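Local coordinates for enterocine A immunity protein (PDB 2BL8) that confers immunity to the antimicrobial activity of the pediocin-like bacteriocin enterocin A, at residues S48-Y59 with I77-R85. Numbering follows the deposited sequence.
Sequences SPLINRLVNYLY and IRNLSEIGR
Ile77 meets Leu58, Val55 and Tyr59 where two antiparallel helices of a four-helix bundle, 48-64 and 71-84, run side by side; the axes of 48-59 and 77-84 come within 8.9 Å, their directions 151° apart. Ile77 CD1 lies 4.0 Å from Leu58 CD1, whereas Ile77 CG2, anti to the backbone N, approaches the phenol end of Tyr59 obliquely, 3.7 Å from Tyr59 OH, and also reaches Val55. One turn on, Leu80 crosses Leu54 at about a right angle, with Leu80 CD2 3.6 Å from Leu54 CD2. Leu80 CG abuts Ile51 CG2, and helix 5-17 covers Leu80 through Ile8. The CB of Ser81 borders Val55 CG2. Ile51 is a knob in the hole formed by Leu80, Ser81, Ile83 and Gly84, with Ile51 CD1 3.9 Å from Gly84 CA. With no side chain at Gly84, the helices can approach closely here, to 4.2 Å between Ser48 CA and Gly84 CA. Ser48 OG donates a 2.7 Å hydrogen bond to a lone pair of Gly84 O, in the carbonyl plane. Where the helix ends, the extended Arg85 side chain turns back; NH1 holds Ala95 O, and Arg85 NH2 donates to Asn52 OD1 at 2.9 Å, in a bent bond arriving from above the amide plane.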
ATOM      1  N   SER A  48     -11.044  -3.884  -0.742  1.00 21.90           N
ATOM      2  CA  SER A  48     -10.089  -4.663   0.043  1.00 19.22           C
ATOM      3  C   SER A  48      -9.155  -5.494  -0.831  1.00 19.07           C
ATOM      4  O   SER A  48      -7.951  -5.535  -0.595  1.00 18.78           O
ATOM      5  CB  SER A  48     -10.820  -5.568   1.037  1.00 18.48           C
ATOM      6  OG  SER A  48     -11.487  -4.792   2.017  1.00 22.69           O
ATOM      7  N   PRO A  49      -9.700  -6.176  -1.853  1.00 18.93           N
ATOM      8  CA  PRO A  49      -8.852  -6.990  -2.731  1.00 18.65           C
ATOM      9  C   PRO A  49      -7.809  -6.141  -3.459  1.00 18.18           C
ATOM     10  O   PRO A  49      -6.644  -6.533  -3.588  1.00 18.47           O
ATOM     11  CB  PRO A  49      -9.859  -7.614  -3.695  1.00 21.27           C
ATOM     12  CG  PRO A  49     -11.095  -7.726  -2.862  1.00 21.70           C
ATOM     13  CD  PRO A  49     -11.126  -6.398  -2.152  1.00 21.55           C
ATOM     14  N   LEU A  50      -8.235  -4.974  -3.930  1.00 16.81           N
ATOM     15  CA  LEU A  50      -7.346  -4.075  -4.651  1.00 16.62           C
ATOM     16  C   LEU A  50      -6.253  -3.578  -3.718  1.00 16.58           C
ATOM     17  O   LEU A  50      -5.079  -3.543  -4.082  1.00 16.58           O
ATOM     18  CB  LEU A  50      -8.128  -2.884  -5.207  1.00 17.61           C
ATOM     19  CG  LEU A  50      -7.308  -1.898  -6.039  1.00 18.31           C
ATOM     20  CD1 LEU A  50      -6.741  -2.618  -7.253  1.00 19.64           C
ATOM     21  CD2 LEU A  50      -8.182  -0.731  -6.459  1.00 21.42           C
ATOM     22  N   ILE A  51      -6.655  -3.197  -2.513  1.00 16.22           N
ATOM     23  CA  ILE A  51      -5.711  -2.707  -1.519  1.00 15.64           C
ATOM     24  C   ILE A  51      -4.656  -3.765  -1.215  1.00 14.00           C
ATOM     25  O   ILE A  51      -3.464  -3.461  -1.169  1.00 15.17           O
ATOM     26  CB  ILE A  51      -6.441  -2.327  -0.215  1.00 17.66           C
ATOM     27  CG1 ILE A  51      -7.305  -1.086  -0.460  1.00 18.98           C
ATOM     28  CG2 ILE A  51      -5.436  -2.083   0.910  1.00 18.56           C
ATOM     29  CD1 ILE A  51      -8.183  -0.717   0.705  1.00 21.72           C
ATOM     30  N   ASN A  52      -5.084  -5.008  -1.014  1.00 14.75           N
ATOM     31  CA  ASN A  52      -4.124  -6.057  -0.701  1.00 14.94           C
ATOM     32  C   ASN A  52      -3.162  -6.319  -1.853  1.00 16.11           C
ATOM     33  O   ASN A  52      -1.973  -6.557  -1.632  1.00 16.00           O
ATOM     34  CB  ASN A  52      -4.832  -7.351  -0.315  1.00 16.19           C
ATOM     35  CG  ASN A  52      -3.908  -8.301   0.409  1.00 18.51           C
ATOM     36  OD1 ASN A  52      -3.431  -7.993   1.497  1.00 18.95           O
ATOM     37  ND2 ASN A  52      -3.628  -9.445  -0.200  1.00 21.65           N
ATOM     38  N   ARG A  53      -3.668  -6.278  -3.083  1.00 16.54           N
ATOM     39  CA  ARG A  53      -2.811  -6.483  -4.242  1.00 16.93           C
ATOM     40  C   ARG A  53      -1.759  -5.377  -4.275  1.00 15.46           C
ATOM     41  O   ARG A  53      -0.599  -5.612  -4.625  1.00 16.11           O
ATOM     42  CB  ARG A  53      -3.635  -6.447  -5.536  1.00 21.98           C
ATOM     43  CG  ARG A  53      -4.562  -7.638  -5.714  1.00 27.66           C
ATOM     44  CD  ARG A  53      -5.405  -7.530  -6.987  1.00 30.83           C
ATOM     45  NE  ARG A  53      -4.598  -7.370  -8.196  1.00 35.29           N
ATOM     46  CZ  ARG A  53      -4.168  -6.202  -8.667  1.00 36.87           C
ATOM     47  NH1 ARG A  53      -4.465  -5.073  -8.037  1.00 38.85           N
ATOM     48  NH2 ARG A  53      -3.438  -6.162  -9.774  1.00 37.62           N
ATOM     49  N   LEU A  54      -2.174  -4.172  -3.908  1.00 14.45           N
ATOM     50  CA  LEU A  54      -1.273  -3.029  -3.898  1.00 13.25           C
ATOM     51  C   LEU A  54      -0.178  -3.208  -2.859  1.00 13.61           C
ATOM     52  O   LEU A  54       0.998  -2.974  -3.143  1.00 14.58           O
ATOM     53  CB  LEU A  54      -2.048  -1.739  -3.611  1.00 14.31           C
ATOM     54  CG  LEU A  54      -1.176  -0.507  -3.344  1.00 14.38           C
ATOM     55  CD1 LEU A  54      -0.276  -0.225  -4.542  1.00 15.04           C
ATOM     56  CD2 LEU A  54      -2.063   0.686  -3.051  1.00 13.45           C
ATOM     57  N   VAL A  55      -0.558  -3.630  -1.658  1.00 13.12           N
ATOM     58  CA  VAL A  55       0.429  -3.820  -0.597  1.00 13.73           C
ATOM     59  C   VAL A  55       1.412  -4.930  -0.971  1.00 13.99           C
ATOM     60  O   VAL A  55       2.621  -4.795  -0.759  1.00 14.69           O
ATOM     61  CB  VAL A  55      -0.251  -4.130   0.749  1.00 12.96           C
ATOM     62  CG1 VAL A  55       0.803  -4.386   1.817  1.00 14.62           C
ATOM     63  CG2 VAL A  55      -1.127  -2.951   1.165  1.00 15.43           C
ATOM     64  N   ASN A  56       0.902  -6.021  -1.537  1.00 13.67           N
ATOM     65  CA  ASN A  56       1.765  -7.124  -1.978  1.00 14.32           C
ATOM     66  C   ASN A  56       2.830  -6.552  -2.920  1.00 13.94           C
ATOM     67  O   ASN A  56       4.023  -6.844  -2.799  1.00 14.47           O
ATOM     68  CB  ASN A  56       0.976  -8.158  -2.785  1.00 14.25           C
ATOM     69  CG  ASN A  56       0.103  -9.060  -1.938  1.00 16.10           C
ATOM     70  OD1 ASN A  56      -0.719  -9.802  -2.483  1.00 16.44           O
ATOM     71  ND2 ASN A  56       0.272  -9.019  -0.623  1.00 14.84           N
ATOM     72  N   TYR A  57       2.376  -5.758  -3.884  1.00 13.33           N
ATOM     73  CA  TYR A  57       3.260  -5.147  -4.869  1.00 15.81           C
ATOM     74  C   TYR A  57       4.312  -4.230  -4.240  1.00 15.78           C
ATOM     75  O   TYR A  57       5.492  -4.285  -4.594  1.00 16.04           O
ATOM     76  CB  TYR A  57       2.433  -4.347  -5.882  1.00 16.45           C
ATOM     77  CG  TYR A  57       3.266  -3.482  -6.798  1.00 19.64           C
ATOM     78  CD1 TYR A  57       3.924  -4.024  -7.902  1.00 21.06           C
ATOM     79  CD2 TYR A  57       3.435  -2.125  -6.531  1.00 21.77           C
ATOM     80  CE1 TYR A  57       4.734  -3.229  -8.717  1.00 22.89           C
ATOM     81  CE2 TYR A  57       4.239  -1.328  -7.332  1.00 22.73           C
ATOM     82  CZ  TYR A  57       4.885  -1.884  -8.421  1.00 22.19           C
ATOM     83  OH  TYR A  57       5.685  -1.082  -9.206  1.00 25.17           O
ATOM     84  N   LEU A  58       3.886  -3.389  -3.305  1.00 14.62           N
ATOM     85  CA  LEU A  58       4.810  -2.457  -2.673  1.00 13.55           C
ATOM     86  C   LEU A  58       5.977  -3.165  -1.989  1.00 14.40           C
ATOM     87  O   LEU A  58       7.133  -2.782  -2.174  1.00 15.74           O
ATOM     88  CB  LEU A  58       4.062  -1.564  -1.672  1.00 13.59           C
ATOM     89  CG  LEU A  58       3.065  -0.590  -2.321  1.00 13.19           C
ATOM     90  CD1 LEU A  58       2.289   0.165  -1.249  1.00 14.36           C
ATOM     91  CD2 LEU A  58       3.808   0.388  -3.219  1.00 14.71           C
ATOM     92  N   TYR A  59       5.687  -4.198  -1.209  1.00 14.59           N
ATOM     93  CA  TYR A  59       6.760  -4.906  -0.519  1.00 14.94           C
ATOM     94  C   TYR A  59       7.595  -5.754  -1.464  1.00 16.55           C
ATOM     95  O   TYR A  59       8.805  -5.881  -1.283  1.00 17.23           O
ATOM     96  CB  TYR A  59       6.187  -5.762   0.610  1.00 14.89           C
ATOM     97  CG  TYR A  59       5.750  -4.946   1.799  1.00 16.52           C
ATOM     98  CD1 TYR A  59       6.680  -4.250   2.577  1.00 16.18           C
ATOM     99  CD2 TYR A  59       4.401  -4.845   2.140  1.00 17.04           C
ATOM    100  CE1 TYR A  59       6.270  -3.471   3.667  1.00 17.61           C
ATOM    101  CE2 TYR A  59       3.984  -4.072   3.223  1.00 18.45           C
ATOM    102  CZ  TYR A  59       4.921  -3.390   3.980  1.00 18.47           C
ATOM    103  OH  TYR A  59       4.500  -2.633   5.053  1.00 22.21           O
ATOM    104  N   ILE A  77       1.519   2.683   4.673  1.00 12.31           N
ATOM    105  CA  ILE A  77       1.210   1.394   4.056  1.00 13.48           C
ATOM    106  C   ILE A  77       0.490   0.501   5.065  1.00 13.51           C
ATOM    107  O   ILE A  77      -0.444  -0.217   4.715  1.00 13.50           O
ATOM    108  CB  ILE A  77       2.489   0.700   3.527  1.00 13.46           C
ATOM    109  CG1 ILE A  77       3.122   1.561   2.425  1.00 14.10           C
ATOM    110  CG2 ILE A  77       2.140  -0.667   2.953  1.00 14.35           C
ATOM    111  CD1 ILE A  77       4.493   1.076   1.968  1.00 15.03           C
ATOM    112  N   ARG A  78       0.917   0.563   6.322  1.00 14.33           N
ATOM    113  CA  ARG A  78       0.292  -0.225   7.385  1.00 16.48           C
ATOM    114  C   ARG A  78      -1.172   0.177   7.553  1.00 15.34           C
ATOM    115  O   ARG A  78      -2.056  -0.676   7.662  1.00 14.17           O
ATOM    116  CB  ARG A  78       1.035   0.003   8.704  1.00 17.55           C
ATOM    117  CG  ARG A  78       0.433  -0.699   9.908  1.00 23.40           C
ATOM    118  CD  ARG A  78       1.185  -0.324  11.179  1.00 27.53           C
ATOM    119  NE  ARG A  78       0.969   1.073  11.546  1.00 32.84           N
ATOM    120  CZ  ARG A  78       1.723   1.748  12.410  1.00 34.44           C
ATOM    121  NH1 ARG A  78       2.755   1.156  12.998  1.00 35.82           N
ATOM    122  NH2 ARG A  78       1.444   3.014  12.691  1.00 34.70           N
ATOM    123  N   ASN A  79      -1.424   1.482   7.574  1.00 16.37           N
ATOM    124  CA  ASN A  79      -2.778   1.990   7.733  1.00 16.63           C
ATOM    125  C   ASN A  79      -3.663   1.600   6.551  1.00 16.30           C
ATOM    126  O   ASN A  79      -4.843   1.291   6.735  1.00 15.96           O
ATOM    127  CB  ASN A  79      -2.748   3.512   7.916  1.00 19.90           C
ATOM    128  CG  ASN A  79      -2.124   3.924   9.241  1.00 24.31           C
ATOM    129  OD1 ASN A  79      -1.938   5.110   9.513  1.00 28.42           O
ATOM    130  ND2 ASN A  79      -1.808   2.938  10.077  1.00 27.02           N
ATOM    131  N   LEU A  80      -3.095   1.591   5.347  1.00 15.05           N
ATOM    132  CA  LEU A  80      -3.863   1.214   4.164  1.00 16.55           C
ATOM    133  C   LEU A  80      -4.352  -0.230   4.289  1.00 16.04           C
ATOM    134  O   LEU A  80      -5.516  -0.530   4.028  1.00 14.47           O
ATOM    135  CB  LEU A  80      -3.018   1.381   2.896  1.00 18.00           C
ATOM    136  CG  LEU A  80      -3.772   1.171   1.577  1.00 19.66           C
ATOM    137  CD1 LEU A  80      -4.916   2.168   1.465  1.00 21.98           C
ATOM    138  CD2 LEU A  80      -2.812   1.326   0.409  1.00 24.23           C
ATOM    139  N   SER A  81      -3.467  -1.128   4.702  1.00 15.89           N
ATOM    140  CA  SER A  81      -3.868  -2.512   4.856  1.00 15.93           C
ATOM    141  C   SER A  81      -4.925  -2.650   5.951  1.00 15.84           C
ATOM    142  O   SER A  81      -5.835  -3.475   5.842  1.00 15.98           O
ATOM    143  CB  SER A  81      -2.667  -3.384   5.200  1.00 18.00           C
ATOM    144  OG  SER A  81      -3.066  -4.737   5.256  1.00 18.91           O
ATOM    145  N   GLU A  82      -4.803  -1.852   7.009  1.00 14.13           N
ATOM    146  CA  GLU A  82      -5.775  -1.915   8.101  1.00 15.93           C
ATOM    147  C   GLU A  82      -7.170  -1.585   7.579  1.00 15.39           C
ATOM    148  O   GLU A  82      -8.163  -2.190   8.000  1.00 15.41           O
ATOM    149  CB  GLU A  82      -5.387  -0.948   9.221  1.00 18.31           C
ATOM    150  CG  GLU A  82      -4.065  -1.292   9.887  1.00 27.28           C
ATOM    151  CD  GLU A  82      -3.717  -0.356  11.029  1.00 30.67           C
ATOM    152  OE1 GLU A  82      -3.729   0.874  10.818  1.00 35.33           O
ATOM    153  OE2 GLU A  82      -3.426  -0.852  12.136  1.00 35.54           O
ATOM    154  N   ILE A  83      -7.246  -0.630   6.658  1.00 14.06           N
ATOM    155  CA  ILE A  83      -8.527  -0.255   6.068  1.00 15.93           C
ATOM    156  C   ILE A  83      -9.071  -1.424   5.260  1.00 16.78           C
ATOM    157  O   ILE A  83     -10.266  -1.718   5.303  1.00 17.69           O
ATOM    158  CB  ILE A  83      -8.374   0.971   5.143  1.00 17.30           C
ATOM    159  CG1 ILE A  83      -8.059   2.207   5.984  1.00 17.47           C
ATOM    160  CG2 ILE A  83      -9.646   1.172   4.318  1.00 18.95           C
ATOM    161  CD1 ILE A  83      -7.826   3.462   5.169  1.00 21.87           C
ATOM    162  N   GLY A  84      -8.185  -2.088   4.526  1.00 16.89           N
ATOM    163  CA  GLY A  84      -8.592  -3.219   3.716  1.00 17.45           C
ATOM    164  C   GLY A  84      -9.016  -4.395   4.570  1.00 18.11           C
ATOM    165  O   GLY A  84      -9.875  -5.183   4.176  1.00 22.18           O
ATOM    166  N   ARG A  85      -8.414  -4.508   5.748  1.00 15.72           N
ATOM    167  CA  ARG A  85      -8.719  -5.599   6.660  1.00 15.14           C
ATOM    168  C   ARG A  85      -9.420  -5.118   7.913  1.00 16.44           C
ATOM    169  O   ARG A  85      -8.840  -5.108   9.004  1.00 16.95           O
ATOM    170  CB  ARG A  85      -7.434  -6.345   7.024  1.00 13.71           C
ATOM    171  CG  ARG A  85      -6.830  -7.068   5.834  1.00 13.29           C
ATOM    172  CD  ARG A  85      -5.584  -7.869   6.196  1.00 13.34           C
ATOM    173  NE  ARG A  85      -4.963  -8.410   4.988  1.00 15.12           N
ATOM    174  CZ  ARG A  85      -3.931  -9.245   4.973  1.00 14.31           C
ATOM    175  NH1 ARG A  85      -3.384  -9.653   6.112  1.00 13.38           N
ATOM    176  NH2 ARG A  85      -3.445  -9.669   3.811  1.00 16.21           N
TER